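Local coordinates for Baccell_00875 (PDB 5NO8), which probably acts as a polysaccharide lyase that removes L-rhamnose caps linked to glucuronic acid in complex arabinogalactan proteins, at residues A[35-40]-A[72-77]; A[88-93]-A[103-108]. All blocks are in the same frame, centred on the assembly; numbering follows the deposited sequence.

The two contacts, whose centres lie about 8 Å apart, show how chemistry follows place in a fold. Contact 1 (35-40 with 72-77) is buried: a turn before strand 40-45 meets the loop before strand 75-81, joined by one backbone hydrogen bond, one bridging water and apolar side chains. Contact 2 (88-93 with 103-108) is only partly buried, combining an aromatic pair with a salt bridge and waters. Segment 72-77 runs into strand 75-81 and 88-93 ends strand 84-90, its neighbour, so both contacts reach one sheet. They also touch directly: Y105 OH is 2.6 Å from T37 O, and W90 NE1 is 2.8 Å from G73 O, both probable hydrogen bonds.

Contact 1: A[35-40]-A[72-77]; sequences PSTGAI and WGLGYF
The ST turn that leads into strand 40-45 brings A39 and I40 against W72 and L74, in the loop just before strand 75-81. Within the turn, the hydroxyl oxygen T37 OG1 accepts a hydrogen bond from A39 N at 3.2 Å; a chi1 of 67° sets OG1 between the backbone N and the carbonyl carbon, turned back toward the amide two residues on. One direct hydrogen bond then joins the two segments. I40 N donates to W72 O over 3.0 Å, meeting a lone pair in the carbonyl plane with an N-H...O angle of 152°. A water adds a second polar link, donating to I40 O and accepting from W72 N, so that the backbone of W72 is engaged at both its N-H and its C=O.

The I40 and W72 side chains run side by side and point the same way. At the end of its chain, I40 CD1 lies 3.6 Å from W72 CD1 and almost as near NE1, against the pyrrole part of the indole. That placement follows from W72 holding CG anti to its own N (chi1 178°). E125 takes the indole N-H through OE1, and F148 meets the ring edge-to-face. With an alanine at W72, I40 CD1 would probably lose the ring beside it and the E125 carboxylate its indole donor.

Farther along, L74 fits against the turn itself. Its branch carbon CG is 3.9 Å from A39 CB, CD2 reaches to 3.6 Å from T37 O, and CD1 faces T37 CB. A threonine side chain accepting from the amide two residues on defines the ST turn, which here sets the chain entering strand 40-45 so that I40 N meets W72 O.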
loop_
_atom_site.group_PDB
_atom_site.type_symbol
_atom_site.label_atom_id
_atom_site.label_comp_id
_atom_site.label_asym_id
_atom_site.label_seq_id
_atom_site.Cartn_x
_atom_site.Cartn_y
_atom_site.Cartn_z
ATOM N N PRO A 35 -33.423 0.149 10.679
ATOM C CA PRO A 35 -34.738 -0.504 10.601
ATOM C C PRO A 35 -35.424 -0.472 9.236
ATOM O O PRO A 35 -36.362 -1.265 9.024
ATOM C CB PRO A 35 -35.583 0.272 11.649
ATOM C CG PRO A 35 -34.971 1.608 11.689
ATOM C CD PRO A 35 -33.486 1.410 11.444
ATOM N N SER A 36 -34.976 0.390 8.322
ATOM C CA SER A 36 -35.548 0.471 6.974
ATOM C C SER A 36 -34.821 -0.388 5.940
ATOM O O SER A 36 -35.452 -0.820 4.963
ATOM C CB SER A 36 -35.540 1.907 6.471
ATOM O OG SER A 36 -36.211 2.777 7.363
ATOM N N THR A 37 -33.501 -0.568 6.106
ATOM C CA THR A 37 -32.706 -1.352 5.140
ATOM C C THR A 37 -32.265 -2.709 5.661
ATOM O O THR A 37 -31.964 -3.579 4.872
ATOM C CB THR A 37 -31.441 -0.573 4.678
ATOM O OG1 THR A 37 -30.555 -0.425 5.773
ATOM C CG2 THR A 37 -31.759 0.804 4.100
ATOM N N GLY A 38 -32.212 -2.883 6.984
ATOM C CA GLY A 38 -31.649 -4.059 7.599
ATOM C C GLY A 38 -30.126 -4.109 7.680
ATOM O O GLY A 38 -29.587 -5.077 8.204
ATOM N N ALA A 39 -29.445 -3.083 7.175
ATOM C CA ALA A 39 -27.983 -3.005 7.260
ATOM C C ALA A 39 -27.500 -2.766 8.687
ATOM O O ALA A 39 -28.224 -2.219 9.525
ATOM C CB ALA A 39 -27.467 -1.877 6.400
ATOM N N ILE A 40 -26.263 -3.139 8.952
ATOM C CA ILE A 40 -25.613 -2.734 10.186
ATOM C C ILE A 40 -25.150 -1.312 10.019
ATOM O O ILE A 40 -24.261 -1.037 9.223
ATOM C CB ILE A 40 -24.439 -3.651 10.552
ATOM C CG1 ILE A 40 -24.972 -5.048 10.802
ATOM C CG2 ILE A 40 -23.692 -3.085 11.772
ATOM C CD1 ILE A 40 -23.919 -6.118 10.954
ATOM N N TRP A 72 -23.579 -1.757 5.652
ATOM C CA TRP A 72 -22.986 -3.087 5.845
ATOM C C TRP A 72 -24.046 -4.158 5.705
ATOM O O TRP A 72 -25.096 -4.138 6.400
ATOM C CB TRP A 72 -22.358 -3.173 7.237
ATOM C CG TRP A 72 -21.777 -4.482 7.569
ATOM C CD1 TRP A 72 -22.453 -5.650 7.754
ATOM C CD2 TRP A 72 -20.410 -4.775 7.804
ATOM N NE1 TRP A 72 -21.592 -6.655 8.077
ATOM C CE2 TRP A 72 -20.329 -6.138 8.137
ATOM C CE3 TRP A 72 -19.236 -4.014 7.792
ATOM C CZ2 TRP A 72 -19.118 -6.774 8.387
ATOM C CZ3 TRP A 72 -18.035 -4.649 8.076
ATOM C CH2 TRP A 72 -17.984 -6.005 8.355
ATOM N N GLY A 73 -23.808 -5.121 4.822
ATOM C CA GLY A 73 -24.760 -6.212 4.658
ATOM C C GLY A 73 -25.691 -6.062 3.479
ATOM O O GLY A 73 -26.346 -7.045 3.079
ATOM N N LEU A 74 -25.770 -4.859 2.918
ATOM C CA LEU A 74 -26.396 -4.642 1.650
ATOM C C LEU A 74 -25.414 -5.052 0.561
ATOM O O LEU A 74 -24.258 -5.377 0.841
ATOM C CB LEU A 74 -26.874 -3.212 1.477
ATOM C CG LEU A 74 -27.828 -2.739 2.586
ATOM C CD1 LEU A 74 -28.269 -1.328 2.250
ATOM C CD2 LEU A 74 -29.005 -3.688 2.801
ATOM N N GLY A 75 -25.888 -5.113 -0.665
ATOM C CA GLY A 75 -25.004 -5.579 -1.742
ATOM C C GLY A 75 -25.678 -5.572 -3.073
ATOM O O GLY A 75 -26.711 -4.919 -3.260
ATOM N N TYR A 76 -25.081 -6.299 -4.007
ATOM C CA TYR A 76 -25.511 -6.298 -5.390
ATOM C C TYR A 76 -25.044 -7.528 -6.140
ATOM O O TYR A 76 -24.176 -8.259 -5.690
ATOM C CB TYR A 76 -25.010 -5.013 -6.099
ATOM C CG TYR A 76 -23.511 -4.809 -6.003
ATOM C CD1 TYR A 76 -22.652 -5.429 -6.890
ATOM C CD2 TYR A 76 -22.954 -3.995 -5.011
ATOM C CE1 TYR A 76 -21.283 -5.240 -6.793
ATOM C CE2 TYR A 76 -21.576 -3.818 -4.889
ATOM C CZ TYR A 76 -20.749 -4.433 -5.806
ATOM O OH TYR A 76 -19.401 -4.262 -5.710
ATOM N N PHE A 77 -25.656 -7.757 -7.294
ATOM C CA PHE A 77 -25.260 -8.840 -8.174
ATOM C C PHE A 77 -25.835 -8.554 -9.537
ATOM O O PHE A 77 -26.814 -7.797 -9.680
ATOM C CB PHE A 77 -25.745 -10.205 -7.657
ATOM C CG PHE A 77 -27.235 -10.280 -7.469
ATOM C CD1 PHE A 77 -28.066 -10.510 -8.546
ATOM C CD2 PHE A 77 -27.807 -10.076 -6.226
ATOM C CE1 PHE A 77 -29.450 -10.564 -8.391
ATOM C CE2 PHE A 77 -29.189 -10.136 -6.076
ATOM C CZ PHE A 77 -29.999 -10.372 -7.155
HETATM O O HOH W 1 -22.736 0.214 7.575
#

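Contact 2: A[88-93]-A[103-108]; sequences REWRIP and VLYREG
E107 reaches from strand 102-107 toward R88 and W90 on strand 84-90, and its side chain can be followed atom by atom across the interface. CB lies 4.0 Å from R88 CB. CG passes W90 CB at 3.9 Å, and a bend at chi2 (-61°) then turns the carboxylate alongside the backbone of 88-93, with CD beside E89 O. At the tip, OE1 accepts a hydrogen bond from R88 NH1 at 3.1 Å, part of a salt bridge. The donor approaches on the anti side and well out of the carboxylate plane, and the two flat groups stand 72° apart, so this is a single-point grip. A water that accepts from R88 NE and E89 N also donates to OE1. OE2 receives another water, which accepts from R91 N. Beyond the carboxylate, one face of the R88 guanidinium covers the E107-G108 backbone, G108 N lying 3.2 Å above the guanidinium plane.

Deeper in, W90 CD1 sits 3.4 Å above the Y105 ring, over its centre. The edge of the indole is directed at the phenol face, an edge-to-face pair with planes at 54°. P93 covers the opposite face with CB, which also meets V103 CG1 at 3.7 Å, so the phenol is held between tryptophan and proline.

The strands run nearly antiparallel, with axes 7.7 Å apart, but belong to different sheets, and side chains and waters rather than direct backbone hydrogen bonds join them here, an arrangement consistent with facing layers of a beta sandwich. The chemistry implies a graded interface: W90, Y105 and V103 buried, P93 at their margin, and toward solvent a carboxylate whose charge is probably balanced in part by R88, with waters linking its oxygens to the backbone N-H groups of E89 and R91.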
loop_
_atom_site.group_PDB
_atom_site.type_symbol
_atom_site.label_atom_id
_atom_site.label_comp_id
_atom_site.label_asym_id
_atom_site.label_seq_id
_atom_site.Cartn_x
_atom_site.Cartn_y
_atom_site.Cartn_z
ATOM N N ARG A 88 -29.022 -6.023 -9.906
ATOM C CA ARG A 88 -29.890 -5.754 -8.757
ATOM C C ARG A 88 -29.054 -5.339 -7.561
ATOM O O ARG A 88 -27.937 -5.830 -7.367
ATOM C CB ARG A 88 -30.688 -6.995 -8.387
ATOM C CG ARG A 88 -31.413 -7.680 -9.528
ATOM C CD ARG A 88 -32.537 -6.854 -10.088
ATOM N NE ARG A 88 -33.565 -6.527 -9.081
ATOM C CZ ARG A 88 -34.862 -6.852 -9.126
ATOM N NH1 ARG A 88 -35.651 -6.442 -8.133
ATOM N NH2 ARG A 88 -35.392 -7.546 -10.134
ATOM N N GLU A 89 -29.587 -4.435 -6.753
ATOM C CA GLU A 89 -28.939 -4.004 -5.511
ATOM C C GLU A 89 -29.986 -4.275 -4.444
ATOM O O GLU A 89 -31.140 -3.847 -4.617
ATOM C CB GLU A 89 -28.591 -2.512 -5.545
ATOM C CG GLU A 89 -27.624 -2.121 -6.646
ATOM C CD GLU A 89 -27.493 -0.615 -6.806
ATOM O OE1 GLU A 89 -28.427 0.020 -7.359
ATOM O OE2 GLU A 89 -26.455 -0.064 -6.382
ATOM N N TRP A 90 -29.647 -5.031 -3.403
ATOM C CA TRP A 90 -30.616 -5.241 -2.322
ATOM C C TRP A 90 -30.488 -4.115 -1.332
ATOM O O TRP A 90 -29.377 -3.702 -0.965
ATOM C CB TRP A 90 -30.542 -6.645 -1.696
ATOM C CG TRP A 90 -29.341 -7.063 -0.904
ATOM C CD1 TRP A 90 -29.178 -6.970 0.461
ATOM C CD2 TRP A 90 -28.193 -7.757 -1.394
ATOM N NE1 TRP A 90 -27.989 -7.527 0.830
ATOM C CE2 TRP A 90 -27.362 -8.027 -0.283
ATOM C CE3 TRP A 90 -27.786 -8.187 -2.665
ATOM C CZ2 TRP A 90 -26.127 -8.684 -0.414
ATOM C CZ3 TRP A 90 -26.556 -8.845 -2.784
ATOM C CH2 TRP A 90 -25.753 -9.072 -1.670
ATOM N N ARG A 91 -31.638 -3.563 -0.939
ATOM C CA ARG A 91 -31.662 -2.420 -0.042
ATOM C C ARG A 91 -32.914 -2.405 0.839
ATOM O O ARG A 91 -32.814 -2.030 1.990
ATOM C CB ARG A 91 -31.595 -1.093 -0.831
ATOM C CG ARG A 91 -31.458 0.129 0.082
ATOM C CD ARG A 91 -31.296 1.430 -0.692
ATOM N NE ARG A 91 -32.589 1.859 -1.182
ATOM C CZ ARG A 91 -33.462 2.615 -0.512
ATOM N NH1 ARG A 91 -33.197 3.116 0.696
ATOM N NH2 ARG A 91 -34.621 2.881 -1.085
ATOM N N ILE A 92 -34.059 -2.812 0.311
ATOM C CA ILE A 92 -35.320 -2.800 1.078
ATOM C C ILE A 92 -35.769 -4.243 1.298
ATOM O O ILE A 92 -36.134 -4.913 0.353
ATOM C CB ILE A 92 -36.416 -2.018 0.334
ATOM C CG1 ILE A 92 -35.965 -0.559 0.057
ATOM C CG2 ILE A 92 -37.742 -2.086 1.086
ATOM C CD1 ILE A 92 -35.569 0.246 1.292
ATOM N N PRO A 93 -35.760 -4.705 2.551
ATOM C CA PRO A 93 -36.158 -6.052 2.849
ATOM C C PRO A 93 -37.632 -6.300 2.574
ATOM O O PRO A 93 -38.450 -5.367 2.673
ATOM C CB PRO A 93 -35.909 -6.194 4.351
ATOM C CG PRO A 93 -35.286 -4.963 4.819
ATOM C CD PRO A 93 -35.342 -3.957 3.745
ATOM N N VAL A 103 -32.934 -10.818 8.238
ATOM C CA VAL A 103 -33.354 -9.907 7.197
ATOM C C VAL A 103 -33.452 -10.689 5.893
ATOM O O VAL A 103 -32.526 -11.442 5.530
ATOM C CB VAL A 103 -32.382 -8.711 7.043
ATOM C CG1 VAL A 103 -33.034 -7.604 6.256
ATOM C CG2 VAL A 103 -31.945 -8.142 8.404
ATOM N N LEU A 104 -34.572 -10.534 5.201
ATOM C CA LEU A 104 -34.836 -11.233 3.968
ATOM C C LEU A 104 -35.101 -10.236 2.863
ATOM O O LEU A 104 -35.946 -9.335 3.002
ATOM C CB LEU A 104 -36.029 -12.169 4.170
ATOM C CG LEU A 104 -36.467 -13.069 3.039
ATOM C CD1 LEU A 104 -35.333 -13.981 2.642
ATOM C CD2 LEU A 104 -37.719 -13.868 3.437
ATOM N N TYR A 105 -34.403 -10.415 1.744
ATOM C CA TYR A 105 -34.565 -9.594 0.541
ATOM C C TYR A 105 -34.917 -10.522 -0.584
ATOM O O TYR A 105 -34.498 -11.689 -0.589
ATOM C CB TYR A 105 -33.249 -8.856 0.171
ATOM C CG TYR A 105 -32.615 -8.061 1.270
ATOM C CD1 TYR A 105 -31.842 -8.698 2.251
ATOM C CD2 TYR A 105 -32.809 -6.680 1.390
ATOM C CE1 TYR A 105 -31.261 -7.989 3.278
ATOM C CE2 TYR A 105 -32.230 -5.949 2.442
ATOM C CZ TYR A 105 -31.477 -6.611 3.392
ATOM O OH TYR A 105 -30.881 -5.947 4.442
ATOM N N ARG A 106 -35.650 -10.013 -1.572
ATOM C CA ARG A 106 -35.989 -10.777 -2.757
ATOM C C ARG A 106 -35.845 -9.847 -3.942
ATOM O O ARG A 106 -36.570 -8.857 -4.060
ATOM C CB ARG A 106 -37.389 -11.387 -2.683
ATOM C CG ARG A 106 -37.827 -12.169 -3.907
ATOM C CD ARG A 106 -37.038 -13.470 -4.140
ATOM N NE ARG A 106 -37.594 -14.142 -5.291
ATOM C CZ ARG A 106 -38.593 -15.024 -5.279
ATOM N NH1 ARG A 106 -39.105 -15.456 -4.149
ATOM N NH2 ARG A 106 -39.031 -15.529 -6.423
ATOM N N GLU A 107 -34.886 -10.175 -4.797
ATOM C CA GLU A 107 -34.518 -9.320 -5.917
ATOM C C GLU A 107 -34.593 -10.183 -7.159
ATOM O O GLU A 107 -33.680 -10.991 -7.451
ATOM C CB GLU A 107 -33.118 -8.741 -5.714
ATOM C CG GLU A 107 -32.940 -7.877 -4.460
ATOM C CD GLU A 107 -33.813 -6.642 -4.408
ATOM O OE1 GLU A 107 -34.136 -6.086 -5.482
ATOM O OE2 GLU A 107 -34.141 -6.208 -3.268
ATOM N N GLY A 108 -35.713 -10.059 -7.866
ATOM C CA GLY A 108 -35.965 -10.917 -9.017
ATOM C C GLY A 108 -36.098 -12.350 -8.532
ATOM O O GLY A 108 -36.818 -12.631 -7.560
HETATM O O HOH W 2 -32.371 -4.235 -7.183
HETATM O O HOH W 3 -34.104 -3.812 -2.442
HETATM O O HOH W 4 -35.897 -7.123 -1.323
#